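Local coordinates for protein nisin leader peptide-processing serine protease NisP (Lactococcus lactis subsp. lactis, PDB 4MZD) that processes the leader peptide of the lantibiotic nisin, probably as a subtilisin-like serine endopeptidase, this chain comprising its catalytic domain and a C-terminal end probably made by autocleavage, at residues M145-E150 with N352-P357; F338-T341 with W345-Y348; W73-V78 with A152-A157. All coordinates share one frame; numbering follows the deposited sequence.

Contact 1 (M145-E150 with N352-P357); sequences MGHGTE and NSFATP
His147 and Ser353 meet as the histidine and nucleophile of the predicted Ser-His-Asp charge relay of the subtilase fold: His147 follows the N-cap residue Gly146 of helix 147-156, and Ser353 lies in the segment leading into helix 356-370. One polar bond spans the two segments. NE2 of His147 donates to OG of Ser353 over 3.1 Å, with the oxygen near the ring edge but 27° out of its plane. CG of His147 stands opposite its own backbone N (chi1 -169°), which sends the imidazole across toward the serine. At the far side of the ring, ND1 is bonded to OD1 of Asp100, so both nitrogens are engaged and the ring's rotation is fixed. The chain's last residue, Arg488, also enters the site: its carboxylate bonds to OG of Ser353 and NE2 of His147, consistent with a bound product of C-terminal autocleavage. Apolar packing centres on Phe354, whose ring end fits between the histidine and Glu150. CZ lies 4.0 Å from CD2 of His147, the two ring planes inclined at 49°, while CE1 rests 3.5 Å from CB of Glu150. The Glu150 chain runs out past this ring, and its OE2 is bonded to OG1 of Thr341. Within 352-357, the carbonyl O of Asn352 receives N and OG1 of Thr356 from opposite faces of its plane, the hydroxyl at 2.8 Å.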
# COMPACT_ATOMS: atom_id res chain seq x y z
N MET A 145 -6.80 -7.08 -12.51
CA MET A 145 -5.60 -7.74 -11.99
C MET A 145 -5.89 -8.61 -10.77
O MET A 145 -5.47 -9.77 -10.71
CB MET A 145 -4.55 -6.68 -11.61
CG MET A 145 -3.89 -5.98 -12.79
SD MET A 145 -2.60 -4.77 -12.34
CE MET A 145 -2.01 -5.48 -10.82
N GLY A 146 -6.59 -8.03 -9.80
CA GLY A 146 -6.83 -8.67 -8.52
C GLY A 146 -6.23 -7.86 -7.39
O GLY A 146 -6.76 -7.84 -6.28
N HIS A 147 -5.13 -7.17 -7.67
CA HIS A 147 -4.35 -6.51 -6.64
C HIS A 147 -5.19 -5.50 -5.85
O HIS A 147 -5.15 -5.47 -4.62
CB HIS A 147 -3.14 -5.84 -7.27
CG HIS A 147 -2.14 -5.35 -6.27
ND1 HIS A 147 -2.13 -4.06 -5.81
CD2 HIS A 147 -1.14 -5.99 -5.63
CE1 HIS A 147 -1.15 -3.92 -4.93
NE2 HIS A 147 -0.54 -5.08 -4.81
N GLY A 148 -5.93 -4.65 -6.55
CA GLY A 148 -6.72 -3.63 -5.89
C GLY A 148 -7.79 -4.20 -4.99
O GLY A 148 -8.10 -3.63 -3.93
N THR A 149 -8.39 -5.30 -5.41
CA THR A 149 -9.41 -5.97 -4.61
C THR A 149 -8.77 -6.61 -3.37
O THR A 149 -9.36 -6.59 -2.27
CB THR A 149 -10.16 -7.01 -5.46
OG1 THR A 149 -10.77 -6.34 -6.58
CG2 THR A 149 -11.24 -7.73 -4.67
N GLU A 150 -7.57 -7.15 -3.54
CA GLU A 150 -6.81 -7.76 -2.46
C GLU A 150 -6.42 -6.72 -1.40
O GLU A 150 -6.54 -6.97 -0.19
CB GLU A 150 -5.59 -8.49 -3.04
CG GLU A 150 -5.99 -9.69 -3.89
CD GLU A 150 -4.98 -10.09 -4.94
OE1 GLU A 150 -3.86 -9.54 -4.97
OE2 GLU A 150 -5.33 -10.97 -5.76
N ASN A 352 4.40 -5.89 0.65
CA ASN A 352 4.14 -4.69 1.44
C ASN A 352 2.85 -3.98 1.04
O ASN A 352 2.31 -3.18 1.81
CB ASN A 352 5.33 -3.74 1.39
CG ASN A 352 6.52 -4.29 2.14
OD1 ASN A 352 6.40 -5.26 2.89
ND2 ASN A 352 7.68 -3.66 1.95
N SER A 353 2.36 -4.27 -0.16
CA SER A 353 1.05 -3.76 -0.56
C SER A 353 -0.08 -4.20 0.37
O SER A 353 -1.15 -3.61 0.31
CB SER A 353 0.70 -4.21 -1.97
OG SER A 353 0.69 -5.61 -2.06
N PHE A 354 0.14 -5.23 1.18
CA PHE A 354 -0.89 -5.74 2.07
C PHE A 354 -0.66 -5.36 3.53
O PHE A 354 -1.56 -5.52 4.36
CB PHE A 354 -1.04 -7.25 1.86
CG PHE A 354 -1.27 -7.58 0.43
CD1 PHE A 354 -2.44 -7.16 -0.20
CD2 PHE A 354 -0.31 -8.23 -0.32
CE1 PHE A 354 -2.64 -7.40 -1.54
CE2 PHE A 354 -0.51 -8.48 -1.67
CZ PHE A 354 -1.69 -8.06 -2.28
N ALA A 355 0.53 -4.83 3.83
CA ALA A 355 0.81 -4.19 5.11
C ALA A 355 0.25 -2.76 5.10
O ALA A 355 -0.36 -2.31 6.07
CB ALA A 355 2.31 -4.17 5.36
N THR A 356 0.48 -2.06 4.00
CA THR A 356 0.07 -0.68 3.81
C THR A 356 -1.41 -0.42 4.14
O THR A 356 -1.71 0.48 4.92
CB THR A 356 0.48 -0.22 2.40
OG1 THR A 356 1.90 -0.40 2.26
CG2 THR A 356 0.18 1.24 2.16
N PRO A 357 -2.34 -1.21 3.58
CA PRO A 357 -3.76 -0.98 3.86
C PRO A 357 -4.14 -1.23 5.32
O PRO A 357 -5.13 -0.66 5.78
CB PRO A 357 -4.48 -1.97 2.94
CG PRO A 357 -3.43 -2.99 2.58
CD PRO A 357 -2.17 -2.19 2.49

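Contact 2 (F338-T341 with W345-Y348); sequences FTTT and WYQY
Thr339 and Gln347 form the hydrogen-bonded pair of an antiparallel beta hairpin. N of Thr339 donates to O of Gln347 at 3.0 Å, and N of Gln347 returns a bond to O of Thr339 at 2.9 Å. Nearer the turn, N of Thr341 reaches O of Trp345 (3.0 Å) from above the carbonyl plane, 36° out of it. A water lies 2.8 Å from OG1 of Thr341 and 3.2 Å from OE1 of Gln347, linking the two. Beside that bridge, CG2 of Thr341 lies against CB of Gln347. Phe338, Tyr346 and Tyr348 form an aromatic cluster. CZ of Phe338 abuts CB of Tyr346 at 3.3 Å, the two rings nearly parallel but slid so far apart that they barely overlap. CD1 of Phe338 comes over one face of Tyr348, toward the rim, 3.4 Å from CE2, with the ring planes inclined at 55°. Phe68 meets Phe338 edge-to-face, and OH of Tyr346 is bonded to Asp109 and Asn160. Backbone pairing thus fixes the register and leaves the threonine hydroxyls to bond outward, docking the hairpin on helix 147-156 near the predicted catalytic histidine: OG1 of Thr339 to O of Glu150, OG1 of Thr340 to O of Thr149, and OG1 of Thr341 to OE2 of Glu150.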
# COMPACT_ATOMS: atom_id res chain seq x y z
N PHE A 338 -4.42 -14.24 3.63
CA PHE A 338 -5.66 -14.59 2.96
C PHE A 338 -6.50 -13.34 2.78
O PHE A 338 -6.82 -12.66 3.76
CB PHE A 338 -6.37 -15.60 3.86
CG PHE A 338 -7.52 -16.31 3.22
CD1 PHE A 338 -7.30 -17.28 2.26
CD2 PHE A 338 -8.81 -16.06 3.63
CE1 PHE A 338 -8.38 -17.96 1.70
CE2 PHE A 338 -9.88 -16.73 3.08
CZ PHE A 338 -9.66 -17.69 2.13
N THR A 339 -6.85 -13.01 1.55
CA THR A 339 -7.59 -11.79 1.29
C THR A 339 -8.59 -11.96 0.14
O THR A 339 -8.61 -12.98 -0.56
CB THR A 339 -6.64 -10.61 1.06
OG1 THR A 339 -7.36 -9.38 1.20
CG2 THR A 339 -5.99 -10.70 -0.30
N THR A 340 -9.45 -10.95 -0.01
CA THR A 340 -10.43 -10.91 -1.09
C THR A 340 -9.76 -10.73 -2.44
O THR A 340 -8.79 -10.00 -2.55
CB THR A 340 -11.38 -9.72 -0.87
OG1 THR A 340 -10.61 -8.54 -0.63
CG2 THR A 340 -12.26 -9.94 0.35
N THR A 341 -10.29 -11.36 -3.49
CA THR A 341 -9.75 -11.10 -4.82
C THR A 341 -10.85 -11.00 -5.88
O THR A 341 -12.04 -11.18 -5.59
CB THR A 341 -8.62 -12.08 -5.19
OG1 THR A 341 -7.91 -11.60 -6.34
CG2 THR A 341 -9.17 -13.47 -5.43
N TRP A 345 -13.96 -14.37 -4.71
CA TRP A 345 -13.59 -15.24 -3.60
C TRP A 345 -12.28 -14.75 -2.97
O TRP A 345 -12.16 -13.55 -2.71
CB TRP A 345 -13.55 -16.70 -4.06
CG TRP A 345 -14.87 -17.09 -4.71
CD1 TRP A 345 -15.12 -17.28 -6.04
CD2 TRP A 345 -16.12 -17.29 -4.04
NE1 TRP A 345 -16.44 -17.61 -6.24
CE2 TRP A 345 -17.08 -17.62 -5.03
CE3 TRP A 345 -16.53 -17.23 -2.71
CZ2 TRP A 345 -18.41 -17.88 -4.72
CZ3 TRP A 345 -17.85 -17.50 -2.40
CH2 TRP A 345 -18.77 -17.81 -3.40
N TYR A 346 -11.32 -15.64 -2.74
CA TYR A 346 -10.16 -15.33 -1.91
C TYR A 346 -8.88 -15.88 -2.51
O TYR A 346 -8.91 -16.77 -3.35
CB TYR A 346 -10.36 -15.87 -0.48
CG TYR A 346 -11.68 -15.39 0.05
CD1 TYR A 346 -11.78 -14.16 0.68
CD2 TYR A 346 -12.85 -16.11 -0.16
CE1 TYR A 346 -12.99 -13.67 1.11
CE2 TYR A 346 -14.07 -15.62 0.26
CZ TYR A 346 -14.14 -14.39 0.89
OH TYR A 346 -15.35 -13.90 1.31
N GLN A 347 -7.75 -15.36 -2.05
CA GLN A 347 -6.45 -15.82 -2.49
C GLN A 347 -5.42 -15.52 -1.42
O GLN A 347 -5.55 -14.55 -0.68
CB GLN A 347 -6.08 -15.08 -3.78
CG GLN A 347 -4.74 -15.44 -4.37
CD GLN A 347 -4.56 -14.87 -5.76
OE1 GLN A 347 -5.52 -14.72 -6.51
NE2 GLN A 347 -3.32 -14.55 -6.10
N TYR A 348 -4.39 -16.36 -1.35
CA TYR A 348 -3.21 -16.08 -0.55
C TYR A 348 -2.25 -15.19 -1.32
O TYR A 348 -1.93 -15.47 -2.48
CB TYR A 348 -2.51 -17.39 -0.16
CG TYR A 348 -3.18 -18.04 1.02
CD1 TYR A 348 -2.86 -17.65 2.32
CD2 TYR A 348 -4.16 -19.02 0.85
CE1 TYR A 348 -3.48 -18.21 3.41
CE2 TYR A 348 -4.78 -19.60 1.96
CZ TYR A 348 -4.44 -19.18 3.23
OH TYR A 348 -5.08 -19.75 4.31
O HOH W 1 -7.01 -12.83 -8.66

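Contact 3 (W73-V78 with A152-A157); sequences WDMKYV and AGQITA
Met75 and Gln154 make the close packing between helix 73-79 and the last turns of helix 147-156. CE of Met75 lies 3.4 Å from OE1 of Gln154 and also approaches its backbone O. Bends at chi2 and chi3 of the methionine bring this methyl against the amide. Gln154 is itself folded: CG stands opposite the carbonyl carbon and the chain turns again at chi2 (-65°), which carries the amide toward the facing helix. Beside this methyl-to-amide contact, the Asp74 side is less directly joined, bridged by a water and by Lys358. Asp74 comes at Gln154 from the opposite direction, the carboxylate and amide planes 18° apart, yet OD2 of Asp74 and OE1 of Gln154, 3.3 Å from each other, are two acceptors and do not bond. Lys358 resolves the conflict, its NZ forming a salt bridge with OD2 of Asp74 and a hydrogen bond with OE1 of Gln154, and its positive charge probably offsets the repulsion between the oxygens. A water 3.0 Å from OD2 of Asp74 also accepts from NE2 of Gln154. That nitrogen is bonded as well to OG1 of Thr339, so both ends of the buried amide are satisfied. Around the contact, Asp74 leans on Pro311 of strand 308-311, Gln154 packs on Pro357 of helix 356-370, and the side chain of the adjoining Ile155 touches strand 95-100.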
# COMPACT_ATOMS: atom_id res chain seq x y z
N TRP A 73 -4.10 -14.92 10.33
CA TRP A 73 -3.04 -14.72 11.33
C TRP A 73 -2.56 -13.27 11.32
O TRP A 73 -2.19 -12.72 12.37
CB TRP A 73 -1.85 -15.67 11.07
CG TRP A 73 -1.19 -15.46 9.72
CD1 TRP A 73 -1.48 -16.12 8.57
CD2 TRP A 73 -0.15 -14.53 9.40
NE1 TRP A 73 -0.69 -15.66 7.54
CE2 TRP A 73 0.14 -14.68 8.03
CE3 TRP A 73 0.57 -13.58 10.14
CZ2 TRP A 73 1.10 -13.91 7.37
CZ3 TRP A 73 1.52 -12.81 9.49
CH2 TRP A 73 1.77 -12.98 8.12
N ASP A 74 -2.53 -12.67 10.14
CA ASP A 74 -1.99 -11.33 9.94
C ASP A 74 -2.90 -10.26 10.56
O ASP A 74 -2.44 -9.25 11.10
CB ASP A 74 -1.77 -11.08 8.45
CG ASP A 74 -3.05 -11.21 7.64
OD1 ASP A 74 -3.79 -12.20 7.82
OD2 ASP A 74 -3.33 -10.30 6.82
N MET A 75 -4.21 -10.49 10.47
CA MET A 75 -5.20 -9.59 11.06
C MET A 75 -5.24 -9.79 12.58
O MET A 75 -5.34 -8.83 13.33
CB MET A 75 -6.57 -9.83 10.43
CG MET A 75 -7.46 -8.61 10.30
SD MET A 75 -6.70 -7.22 9.42
CE MET A 75 -6.72 -7.62 7.67
N LYS A 76 -5.14 -11.04 13.03
CA LYS A 76 -5.06 -11.30 14.46
C LYS A 76 -3.88 -10.55 15.07
O LYS A 76 -3.96 -10.02 16.18
CB LYS A 76 -4.93 -12.79 14.75
CG LYS A 76 -6.14 -13.62 14.37
CD LYS A 76 -5.88 -15.08 14.72
CE LYS A 76 -6.99 -15.99 14.25
NZ LYS A 76 -6.73 -17.38 14.72
N TYR A 77 -2.78 -10.51 14.33
CA TYR A 77 -1.55 -9.89 14.83
C TYR A 77 -1.75 -8.41 15.17
O TYR A 77 -1.31 -7.93 16.21
CB TYR A 77 -0.43 -10.06 13.80
CG TYR A 77 0.93 -9.65 14.31
CD1 TYR A 77 1.79 -10.58 14.86
CD2 TYR A 77 1.35 -8.33 14.22
CE1 TYR A 77 3.04 -10.20 15.32
CE2 TYR A 77 2.59 -7.94 14.68
CZ TYR A 77 3.43 -8.88 15.23
OH TYR A 77 4.67 -8.49 15.68
N VAL A 78 -2.42 -7.67 14.29
CA VAL A 78 -2.55 -6.22 14.50
C VAL A 78 -3.78 -5.79 15.31
O VAL A 78 -3.85 -4.64 15.76
CB VAL A 78 -2.51 -5.43 13.17
CG1 VAL A 78 -1.18 -5.63 12.47
CG2 VAL A 78 -3.67 -5.81 12.26
N ALA A 152 -8.02 -3.77 -1.03
CA ALA A 152 -9.25 -3.26 -0.43
C ALA A 152 -9.74 -4.15 0.71
O ALA A 152 -10.19 -3.63 1.74
CB ALA A 152 -10.34 -3.12 -1.47
N GLY A 153 -9.64 -5.46 0.55
CA GLY A 153 -10.09 -6.36 1.60
C GLY A 153 -9.35 -6.14 2.91
O GLY A 153 -9.94 -6.23 3.99
N GLN A 154 -8.05 -5.84 2.82
CA GLN A 154 -7.26 -5.59 4.01
C GLN A 154 -7.75 -4.37 4.78
O GLN A 154 -7.59 -4.30 6.00
CB GLN A 154 -5.78 -5.41 3.65
CG GLN A 154 -5.17 -6.67 3.09
CD GLN A 154 -5.14 -7.76 4.12
OE1 GLN A 154 -4.42 -7.66 5.11
NE2 GLN A 154 -5.98 -8.78 3.94
N ILE A 155 -8.30 -3.39 4.06
CA ILE A 155 -8.85 -2.21 4.71
C ILE A 155 -10.22 -2.48 5.32
O ILE A 155 -10.44 -2.17 6.49
CB ILE A 155 -8.98 -1.02 3.73
CG1 ILE A 155 -7.64 -0.73 3.06
CG2 ILE A 155 -9.49 0.21 4.44
CD1 ILE A 155 -7.70 0.34 1.99
N THR A 156 -11.13 -3.06 4.54
CA THR A 156 -12.55 -2.91 4.82
C THR A 156 -13.39 -4.19 4.74
O THR A 156 -14.59 -4.12 4.98
CB THR A 156 -13.16 -1.84 3.88
OG1 THR A 156 -14.42 -1.44 4.37
CG2 THR A 156 -13.31 -2.37 2.44
N ALA A 157 -12.80 -5.33 4.42
CA ALA A 157 -13.63 -6.54 4.29
C ALA A 157 -14.50 -6.71 5.53
O ALA A 157 -14.04 -6.55 6.67
CB ALA A 157 -12.79 -7.77 4.06
O HOH W 2 -6.06 -11.04 5.90

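How the contacts relate
From the N terminus, helix 73-79 opens contact 3, which closes at 152-157, late in helix 147-156. Contact 1 has by then opened at 145-150, the start of that same helix, so the two loops cross. Contact 1 closes some two hundred residues later at 352-357. The short hairpin of contact 2 forms and closes within that long loop, shortly before helix 356-370. In space the hairpin lies along helix 147-156, with Thr340 near its beginning and Thr339 also meeting its last turns. Pro357 packs on Ile155, tying contact 1 to contact 3. Helix 147-156 therefore joins the N-terminal helix, the hairpin and the helix that follows the predicted nucleophile.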